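Plastocyanin (Adiantum capillus-veneris, PDB 1KDJ) carries electrons from the cytochrome b6-f complex to P700 of photosystem I, using a single bound copper ion. Local coordinates at residues A[38-43]-A[57-62]. Numbering follows the deposited sequence.
Sequences NIVFDI and AASMDE
Ile39 O accepts a hydrogen bond from Met60 N, 2.8 Å long and nearly straight at the hydrogen (168°), and this bond ties an edge strand of the plastocyanin (cupredoxin) beta sandwich to the loop that follows helix 49-57. Strand 40-41 is outermost in its sheet: Val40 pairs through its backbone with Tyr86 of strand 81-86, and its other edge faces residues 58-62. Two residues along the strand, at Phe41, the acceptor is the hydroxyl of Ser59, the residue before Met60. Ser59 OG lies beside its own backbone N (chi1 -62°), 2.9 Å from Phe41 N, the donor of a second nearly straight bond (170°). The same OG also hydrogen-bonds Leu55 O, so one hydroxyl joins the strand to the last turn of helix 49-57.

The closely packed side is largely apolar. The Phe41 ring presents an edge to Ala58, with CD2 3.4 Å from Ala58 O in the ring plane and 3.9 Å from Ala58 CB. Ala58 O is buried here without a hydrogen-bond partner. The Met60 chain bends at chi3, and SD meets Asn38 CB at 3.7 Å as well as Ile39 CD1. Asn38 is held at both ends of its amide, OD1 accepting from Thr88 N and ND2 donating to Asp64 O; its side chain lies about 4 Å from that of the copper ligand Cys87, placing this end of the contact in the second shell of the metal site.

Packing is looser on the side of Val40 and the exposed Glu62. Their side chains cross at about a right angle, CG2 of Val40 lying 3.8 Å from Glu62 CG, while Glu62 OE2 reaches past to Tyr86 OH. Solvent also enters beside Ser59, where one water donates to both Phe41 O and Ser59 OG, the latter at 3.1 Å.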
loop_
_atom_site.group_PDB
_atom_site.type_symbol
_atom_site.label_atom_id
_atom_site.label_comp_id
_atom_site.label_asym_id
_atom_site.label_seq_id
_atom_site.Cartn_x
_atom_site.Cartn_y
_atom_site.Cartn_z
ATOM N N ASN A 38 -2.056 5.275 -5.769
ATOM C CA ASN A 38 -0.728 4.798 -5.354
ATOM C C ASN A 38 -0.812 4.241 -3.928
ATOM O O ASN A 38 -1.910 4.149 -3.359
ATOM C CB ASN A 38 0.331 5.949 -5.417
ATOM C CG ASN A 38 0.176 7.060 -4.426
ATOM O OD1 ASN A 38 -0.676 7.194 -3.556
ATOM N ND2 ASN A 38 1.034 8.030 -4.604
ATOM N N ILE A 39 0.331 3.892 -3.324
ATOM C CA ILE A 39 0.340 3.284 -1.994
ATOM C C ILE A 39 1.497 3.919 -1.234
ATOM O O ILE A 39 2.632 3.784 -1.689
ATOM C CB ILE A 39 0.624 1.741 -2.013
ATOM C CG1 ILE A 39 -0.432 0.987 -2.866
ATOM C CG2 ILE A 39 0.643 1.220 -0.544
ATOM C CD1 ILE A 39 -0.188 0.929 -4.400
ATOM N N VAL A 40 1.169 4.515 -0.120
ATOM C CA VAL A 40 2.131 5.131 0.775
ATOM C C VAL A 40 1.810 4.641 2.172
ATOM O O VAL A 40 0.667 4.724 2.624
ATOM C CB VAL A 40 2.021 6.702 0.713
ATOM C CG1 VAL A 40 2.992 7.364 1.683
ATOM C CG2 VAL A 40 2.362 7.164 -0.681
ATOM N N PHE A 41 2.851 4.195 2.899
ATOM C CA PHE A 41 2.692 3.745 4.272
ATOM C C PHE A 41 2.754 4.875 5.255
ATOM O O PHE A 41 3.565 5.772 5.082
ATOM C CB PHE A 41 3.781 2.708 4.638
ATOM C CG PHE A 41 3.416 1.299 4.173
ATOM C CD1 PHE A 41 2.629 0.507 4.991
ATOM C CD2 PHE A 41 3.807 0.848 2.943
ATOM C CE1 PHE A 41 2.237 -0.742 4.553
ATOM C CE2 PHE A 41 3.409 -0.400 2.517
ATOM C CZ PHE A 41 2.625 -1.193 3.316
ATOM N N ASP A 42 1.896 4.878 6.255
ATOM C CA ASP A 42 1.971 5.778 7.388
ATOM C C ASP A 42 3.143 5.358 8.274
ATOM O O ASP A 42 3.350 4.160 8.492
ATOM C CB ASP A 42 0.770 5.682 8.250
ATOM C CG ASP A 42 -0.054 6.937 8.362
ATOM O OD1 ASP A 42 0.482 8.050 8.362
ATOM O OD2 ASP A 42 -1.265 6.784 8.459
ATOM N N ILE A 43 3.924 6.269 8.838
ATOM C CA ILE A 43 5.039 5.868 9.703
ATOM C C ILE A 43 4.500 6.003 11.116
ATOM O O ILE A 43 4.073 7.105 11.450
ATOM C CB ILE A 43 6.270 6.793 9.552
ATOM C CG1 ILE A 43 6.697 6.955 8.096
ATOM C CG2 ILE A 43 7.390 6.209 10.420
ATOM C CD1 ILE A 43 7.099 5.680 7.372
ATOM N N ALA A 57 10.767 2.724 2.183
ATOM C CA ALA A 57 11.158 1.921 1.042
ATOM C C ALA A 57 9.996 1.117 0.461
ATOM O O ALA A 57 10.028 0.675 -0.675
ATOM C CB ALA A 57 12.213 0.931 1.429
ATOM N N ALA A 58 8.970 0.928 1.257
ATOM C CA ALA A 58 7.818 0.157 0.834
ATOM C C ALA A 58 6.734 1.109 0.326
ATOM O O ALA A 58 5.602 0.672 0.085
ATOM C CB ALA A 58 7.267 -0.654 2.030
ATOM N N SER A 59 7.019 2.415 0.210
ATOM C CA SER A 59 6.025 3.358 -0.227
ATOM C C SER A 59 6.360 3.877 -1.595
ATOM O O SER A 59 7.508 3.920 -2.035
ATOM C CB SER A 59 5.969 4.495 0.713
ATOM O OG SER A 59 5.586 4.083 2.007
ATOM N N MET A 60 5.308 4.168 -2.357
ATOM C CA MET A 60 5.478 4.842 -3.637
ATOM C C MET A 60 5.791 6.297 -3.339
ATOM O O MET A 60 5.398 6.906 -2.345
ATOM C CB MET A 60 4.209 4.807 -4.502
ATOM C CG MET A 60 4.160 3.467 -5.186
ATOM S SD MET A 60 2.617 3.149 -6.092
ATOM C CE MET A 60 3.040 4.086 -7.543
ATOM N N ASP A 61 6.515 6.862 -4.274
ATOM C CA ASP A 61 6.883 8.252 -4.201
ATOM C C ASP A 61 5.561 8.989 -4.384
ATOM O O ASP A 61 4.851 8.625 -5.324
ATOM C CB ASP A 61 7.886 8.415 -5.335
ATOM C CG ASP A 61 8.519 9.780 -5.491
ATOM O OD1 ASP A 61 8.516 10.542 -4.520
ATOM O OD2 ASP A 61 9.013 10.069 -6.588
ATOM N N GLU A 62 5.106 9.978 -3.620
ATOM C CA GLU A 62 3.793 10.551 -3.910
ATOM C C GLU A 62 3.675 11.262 -5.265
ATOM O O GLU A 62 2.632 11.819 -5.583
ATOM C CB GLU A 62 3.384 11.520 -2.800
ATOM C CG GLU A 62 3.111 10.816 -1.466
ATOM C CD GLU A 62 2.482 11.670 -0.351
ATOM O OE1 GLU A 62 2.541 12.912 -0.431
ATOM O OE2 GLU A 62 1.923 11.092 0.601
HETATM O O HOH W 1 6.064 6.492 3.892
#